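Local coordinates for oxetanocin-like protein (Pyrococcus furiosus, PDB 1XX7) that probably hydrolyses 2'-deoxyribonucleoside 5'-phosphates to the deoxynucleoside and phosphate, as a metal-dependent phosphohydrolase of the HD-domain family, at residues A[22-27]-A[74-79]; A[43-48]-A[70-75]. All blocks are in the same frame, centred on the assembly; numbering follows the deposited sequence.

Contact 1 (A[22-27]-A[74-79]). With NI (nickel (II) ion), chain G.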
loop_
_atom_site.group_PDB
_atom_site.type_symbol
_atom_site.label_atom_id
_atom_site.label_comp_id
_atom_site.label_asym_id
_atom_site.label_seq_id
_atom_site.Cartn_x
_atom_site.Cartn_y
_atom_site.Cartn_z
ATOM N N ILE A 22 -10.263 9.279 0.660
ATOM C CA ILE A 22 -11.232 8.608 1.523
ATOM C C ILE A 22 -11.594 7.219 0.945
ATOM O O ILE A 22 -11.977 7.105 -0.220
ATOM C CB ILE A 22 -12.479 9.546 1.777
ATOM C CG1 ILE A 22 -12.052 10.705 2.683
ATOM C CG2 ILE A 22 -13.629 8.799 2.446
ATOM C CD1 ILE A 22 -12.992 11.941 2.658
ATOM N N PRO A 23 -11.345 6.141 1.720
ATOM C CA PRO A 23 -11.667 4.810 1.202
ATOM C C PRO A 23 -13.177 4.457 1.241
ATOM O O PRO A 23 -13.986 4.967 2.041
ATOM C CB PRO A 23 -10.824 3.847 2.078
ATOM C CG PRO A 23 -10.510 4.589 3.273
ATOM C CD PRO A 23 -10.713 6.067 3.060
ATOM N N ARG A 24 -13.537 3.645 0.280
ATOM C CA ARG A 24 -14.776 2.945 0.313
ATOM C C ARG A 24 -14.662 1.854 1.451
ATOM O O ARG A 24 -13.962 0.808 1.290
ATOM C CB ARG A 24 -14.990 2.356 -1.078
ATOM C CG ARG A 24 -15.249 3.433 -2.121
ATOM C CD ARG A 24 -16.754 3.754 -2.214
ATOM N NE ARG A 24 -17.471 2.644 -2.865
ATOM C CZ ARG A 24 -18.803 2.440 -2.836
ATOM N NH1 ARG A 24 -19.328 1.397 -3.474
ATOM N NH2 ARG A 24 -19.606 3.256 -2.164
ATOM N N MET A 25 -15.335 2.131 2.572
ATOM C CA MET A 25 -15.105 1.423 3.856
ATOM C C MET A 25 -15.580 -0.021 3.875
ATOM O O MET A 25 -14.937 -0.868 4.481
ATOM C CB MET A 25 -15.718 2.195 5.044
ATOM C CG MET A 25 -14.892 3.399 5.480
ATOM S SD MET A 25 -13.246 3.050 6.251
ATOM C CE MET A 25 -13.564 1.573 7.069
ATOM N N GLY A 26 -16.682 -0.295 3.199
ATOM C CA GLY A 26 -17.185 -1.659 3.029
ATOM C C GLY A 26 -16.071 -2.628 2.616
ATOM O O GLY A 26 -15.840 -3.637 3.278
ATOM N N TRP A 27 -15.334 -2.293 1.554
ATOM C CA TRP A 27 -14.214 -3.155 1.106
ATOM C C TRP A 27 -13.160 -3.292 2.227
ATOM O O TRP A 27 -12.693 -4.380 2.530
ATOM C CB TRP A 27 -13.556 -2.624 -0.187
ATOM C CG TRP A 27 -14.532 -2.195 -1.280
ATOM C CD1 TRP A 27 -14.589 -0.978 -1.877
ATOM C CD2 TRP A 27 -15.589 -2.990 -1.885
ATOM N NE1 TRP A 27 -15.604 -0.948 -2.793
ATOM C CE2 TRP A 27 -16.221 -2.171 -2.844
ATOM C CE3 TRP A 27 -16.053 -4.314 -1.707
ATOM C CZ2 TRP A 27 -17.311 -2.614 -3.629
ATOM C CZ3 TRP A 27 -17.154 -4.769 -2.504
ATOM C CH2 TRP A 27 -17.775 -3.908 -3.432
ATOM N N ILE A 74 -22.023 14.720 -7.889
ATOM C CA ILE A 74 -22.152 15.249 -6.512
ATOM C C ILE A 74 -22.640 14.195 -5.501
ATOM O O ILE A 74 -22.624 14.433 -4.316
ATOM C CB ILE A 74 -23.022 16.525 -6.464
ATOM C CG1 ILE A 74 -24.458 16.256 -6.921
ATOM C CG2 ILE A 74 -22.392 17.642 -7.368
ATOM C CD1 ILE A 74 -25.386 15.759 -5.879
ATOM N N HIS A 75 -23.048 13.016 -5.963
ATOM C CA HIS A 75 -23.883 12.176 -5.109
ATOM C C HIS A 75 -23.214 11.672 -3.805
ATOM O O HIS A 75 -23.901 11.505 -2.792
ATOM C CB HIS A 75 -24.507 11.058 -5.906
ATOM C CG HIS A 75 -23.673 9.835 -5.968
ATOM N ND1 HIS A 75 -22.617 9.706 -6.835
ATOM C CD2 HIS A 75 -23.709 8.701 -5.236
ATOM C CE1 HIS A 75 -22.030 8.541 -6.638
ATOM N NE2 HIS A 75 -22.681 7.902 -5.686
ATOM N N ASP A 76 -21.888 11.483 -3.816
ATOM C CA ASP A 76 -21.148 11.051 -2.630
ATOM C C ASP A 76 -20.168 12.125 -2.156
ATOM O O ASP A 76 -19.335 11.855 -1.297
ATOM C CB ASP A 76 -20.402 9.754 -2.913
ATOM C CG ASP A 76 -21.299 8.535 -2.833
ATOM O OD1 ASP A 76 -22.442 8.659 -2.391
ATOM O OD2 ASP A 76 -20.867 7.427 -3.207
ATOM N N LEU A 77 -20.320 13.356 -2.656
ATOM C CA LEU A 77 -19.418 14.435 -2.303
ATOM C C LEU A 77 -19.508 14.861 -0.817
ATOM O O LEU A 77 -18.517 15.329 -0.239
ATOM C CB LEU A 77 -19.698 15.621 -3.201
ATOM C CG LEU A 77 -18.721 16.788 -3.219
ATOM C CD1 LEU A 77 -17.209 16.348 -3.275
ATOM C CD2 LEU A 77 -19.103 17.657 -4.421
ATOM N N GLY A 78 -20.688 14.674 -0.210
ATOM C CA GLY A 78 -20.862 14.860 1.224
ATOM C C GLY A 78 -19.987 13.944 2.091
ATOM O O GLY A 78 -19.741 14.243 3.273
ATOM N N GLU A 79 -19.506 12.851 1.491
ATOM C CA GLU A 79 -18.585 11.939 2.157
ATOM C C GLU A 79 -17.184 12.527 2.329
ATOM O O GLU A 79 -16.428 12.050 3.159
ATOM C CB GLU A 79 -18.547 10.577 1.434
ATOM C CG GLU A 79 -19.928 9.961 1.386
ATOM C CD GLU A 79 -19.994 8.524 0.903
ATOM O OE1 GLU A 79 -19.049 8.001 0.256
ATOM O OE2 GLU A 79 -21.050 7.927 1.152
HETATM NI NI NI G . -22.009 6.076 -4.416
HETATM O O HOH W 1 -19.355 6.013 -1.545
#

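Contact 2 (A[43-48]-A[70-75]). With NI (nickel (II) ion), chain G.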
loop_
_atom_site.group_PDB
_atom_site.type_symbol
_atom_site.label_atom_id
_atom_site.label_comp_id
_atom_site.label_asym_id
_atom_site.label_seq_id
_atom_site.Cartn_x
_atom_site.Cartn_y
_atom_site.Cartn_z
ATOM N N TYR A 43 -16.281 8.281 -10.027
ATOM C CA TYR A 43 -15.914 8.283 -11.432
ATOM C C TYR A 43 -16.684 7.249 -12.256
ATOM O O TYR A 43 -17.245 7.585 -13.335
ATOM C CB TYR A 43 -14.414 8.038 -11.666
ATOM C CG TYR A 43 -14.206 7.870 -13.133
ATOM C CD1 TYR A 43 -14.330 8.974 -13.988
ATOM C CD2 TYR A 43 -14.044 6.647 -13.685
ATOM C CE1 TYR A 43 -14.235 8.835 -15.356
ATOM C CE2 TYR A 43 -13.948 6.490 -15.079
ATOM C CZ TYR A 43 -14.048 7.610 -15.891
ATOM O OH TYR A 43 -13.985 7.511 -17.246
ATOM N N ARG A 44 -16.652 5.980 -11.826
ATOM C CA ARG A 44 -17.318 4.922 -12.625
ATOM C C ARG A 44 -18.843 5.004 -12.548
ATOM O O ARG A 44 -19.541 4.611 -13.505
ATOM C CB ARG A 44 -16.834 3.507 -12.320
ATOM C CG ARG A 44 -17.139 2.573 -13.477
ATOM C CD ARG A 44 -16.443 1.260 -13.436
ATOM N NE ARG A 44 -16.884 0.468 -12.305
ATOM C CZ ARG A 44 -16.480 -0.769 -12.041
ATOM N NH1 ARG A 44 -15.691 -1.418 -12.885
ATOM N NH2 ARG A 44 -16.923 -1.374 -10.955
ATOM N N VAL A 45 -19.361 5.527 -11.446
ATOM C CA VAL A 45 -20.809 5.820 -11.346
ATOM C C VAL A 45 -21.238 6.846 -12.466
ATOM O O VAL A 45 -22.258 6.631 -13.139
ATOM C CB VAL A 45 -21.222 6.334 -9.922
ATOM C CG1 VAL A 45 -22.669 6.831 -9.896
ATOM C CG2 VAL A 45 -21.054 5.238 -8.902
ATOM N N ALA A 46 -20.453 7.932 -12.623
ATOM C CA ALA A 46 -20.653 8.912 -13.684
ATOM C C ALA A 46 -20.559 8.242 -15.032
ATOM O O ALA A 46 -21.474 8.406 -15.877
ATOM C CB ALA A 46 -19.655 10.060 -13.586
ATOM N N PHE A 47 -19.499 7.425 -15.214
ATOM C CA PHE A 47 -19.362 6.645 -16.432
ATOM C C PHE A 47 -20.569 5.731 -16.732
ATOM O O PHE A 47 -21.011 5.626 -17.881
ATOM C CB PHE A 47 -18.056 5.832 -16.461
ATOM C CG PHE A 47 -17.901 5.014 -17.692
ATOM C CD1 PHE A 47 -17.451 5.575 -18.851
ATOM C CD2 PHE A 47 -18.279 3.682 -17.719
ATOM C CE1 PHE A 47 -17.343 4.795 -20.029
ATOM C CE2 PHE A 47 -18.154 2.931 -18.874
ATOM C CZ PHE A 47 -17.670 3.492 -20.023
ATOM N N ILE A 48 -21.026 4.996 -15.726
ATOM C CA ILE A 48 -22.080 4.026 -15.931
ATOM C C ILE A 48 -23.378 4.780 -16.227
ATOM O O ILE A 48 -24.158 4.354 -17.080
ATOM C CB ILE A 48 -22.280 3.106 -14.691
ATOM C CG1 ILE A 48 -21.105 2.148 -14.540
ATOM C CG2 ILE A 48 -23.631 2.321 -14.782
ATOM C CD1 ILE A 48 -21.005 1.533 -13.189
ATOM N N LYS A 70 -24.724 15.555 -13.478
ATOM C CA LYS A 70 -24.440 16.395 -12.300
ATOM C C LYS A 70 -24.692 15.610 -11.000
ATOM O O LYS A 70 -23.924 15.700 -10.053
ATOM C CB LYS A 70 -25.278 17.656 -12.264
ATOM C CG LYS A 70 -24.996 18.710 -13.292
ATOM C CD LYS A 70 -25.954 19.872 -13.094
ATOM C CE LYS A 70 -25.765 20.956 -14.116
ATOM N NZ LYS A 70 -26.429 22.262 -13.702
ATOM N N ILE A 71 -25.770 14.835 -10.976
ATOM C CA ILE A 71 -26.136 14.069 -9.775
ATOM C C ILE A 71 -25.074 13.018 -9.453
ATOM O O ILE A 71 -24.707 12.858 -8.311
ATOM C CB ILE A 71 -27.509 13.368 -9.933
ATOM C CG1 ILE A 71 -28.654 14.397 -9.992
ATOM C CG2 ILE A 71 -27.731 12.329 -8.806
ATOM C CD1 ILE A 71 -29.992 13.810 -10.494
ATOM N N ALA A 72 -24.625 12.300 -10.482
ATOM C CA ALA A 72 -23.610 11.288 -10.349
ATOM C C ALA A 72 -22.287 11.840 -9.752
ATOM O O ALA A 72 -21.660 11.188 -8.926
ATOM C CB ALA A 72 -23.349 10.671 -11.680
ATOM N N ILE A 73 -21.921 13.039 -10.188
ATOM C CA ILE A 73 -20.762 13.764 -9.726
ATOM C C ILE A 73 -20.872 14.198 -8.286
ATOM O O ILE A 73 -19.911 14.022 -7.516
ATOM C CB ILE A 73 -20.440 14.972 -10.637
ATOM C CG1 ILE A 73 -19.955 14.477 -11.981
ATOM C CG2 ILE A 73 -19.323 15.857 -10.014
ATOM C CD1 ILE A 73 -20.039 15.535 -13.062
ATOM N N ILE A 74 -22.023 14.720 -7.889
ATOM C CA ILE A 74 -22.152 15.249 -6.512
ATOM C C ILE A 74 -22.640 14.195 -5.501
ATOM O O ILE A 74 -22.624 14.433 -4.316
ATOM C CB ILE A 74 -23.022 16.525 -6.464
ATOM C CG1 ILE A 74 -24.458 16.256 -6.921
ATOM C CG2 ILE A 74 -22.392 17.642 -7.368
ATOM C CD1 ILE A 74 -25.386 15.759 -5.879
ATOM N N HIS A 75 -23.048 13.016 -5.963
ATOM C CA HIS A 75 -23.883 12.176 -5.109
ATOM C C HIS A 75 -23.214 11.672 -3.805
ATOM O O HIS A 75 -23.901 11.505 -2.792
ATOM C CB HIS A 75 -24.507 11.058 -5.906
ATOM C CG HIS A 75 -23.673 9.835 -5.968
ATOM N ND1 HIS A 75 -22.617 9.706 -6.835
ATOM C CD2 HIS A 75 -23.709 8.701 -5.236
ATOM C CE1 HIS A 75 -22.030 8.541 -6.638
ATOM N NE2 HIS A 75 -22.681 7.902 -5.686
HETATM NI NI NI G . -22.009 6.076 -4.416
#

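Contact 1 (A[22-27]-A[74-79])
Asp76 OD2 lies obliquely to the guanidinium of Arg24, 4.5 Å from its NH2 and too far for a direct bond. On the His75 ring, one face carries Asp76 CB, offset toward the rim, while NE2 on the ring's margin binds nickel at 2.3 Å. A water bridges arginine and aspartate. It accepts from Arg24 NH2 at 2.8 Å and donates one hydrogen to Asp76 OD2 and the other to Glu79 OE1, each at 2.7 Å, so the cation reaches two carboxylates without touching either. Asp76 OD2 also binds nickel, at 2.1 Å; the torsion that sets its CG anti to the carbonyl carbon (chi1 -80°) helps aim the carboxylate at the metal. Away from the water, Ile22 CD1 rests 3.5 Å from Glu79 O. Arg24 NE is held by a salt bridge to Glu36. His75 and Asp76 are the His-Asp pair that gives the HD family its name, on the turns between helix 65-74 and helix 79-82. Arg24 sits at the N-cap position of helix 25-30, and His41 of helix 38-58 and Asp132 of helix 123-145 complete the nickel site.

Contact 2 (A[43-48]-A[70-75])
Two helices pack through small apolar side chains in this buried contact, where helix 38-58 meets the last turns of helix 65-74 close to the metal centre. Ala46 and Ala72 set the spacing, their CA atoms coming within 5.1 Å. The methyl of Ala72 lies against the neighbouring backbone, with CB 3.8 Å from Ala46 CA, and the CB atoms of Ala46 and Ala72 stand 4.2 Å apart; two alanines thus let the helices approach closely. One residue back along helix 38-58, Val45 meets the His75 ring obliquely, the two side chains coming from opposite directions. Its CG1, anti to the backbone N (chi1 171°), reaches His75 CE1 at 3.7 Å.

In this HD-domain fold His75, near the end of helix 65-74, is a metal ligand, and its ring is also held through its other nitrogen. His75 ND1 donates to Ala72 O over 2.7 Å, nearly straight at 164° and in the ring plane. Using ND1 on a helix carbonyl leaves NE2 for nickel, and Val45 against CE1 probably limits rotation of the ring, which Tyr117 also meets. Val45 also touches Asp132, another ligand, on helix 123-145. Beyond the alanines, Tyr43 OH is hydrogen-bonded to Ile73 O of a neighbouring subunit, and Ile73 O of this chain to Tyr43 OH of that subunit.

Both contacts are buried and end on the same stretch of chain, sharing Ile74 and His75, yet they border the nickel by different means. Contact 1 works with charge and water: loop and turn residues gather around a metal-bound carboxylate, with a single isoleucine giving the apolar share. Contact 2 works with shape, joining helix to helix by alanine and valine, with the second-shell bond from His75 to a helix carbonyl lying inside one segment. The centre of contact 2 is about 7 Å from the centre of the chain, and that of contact 1 about 9 Å from it. Water-mediated chemistry thus goes with loop and turn, close apolar packing with paired helices.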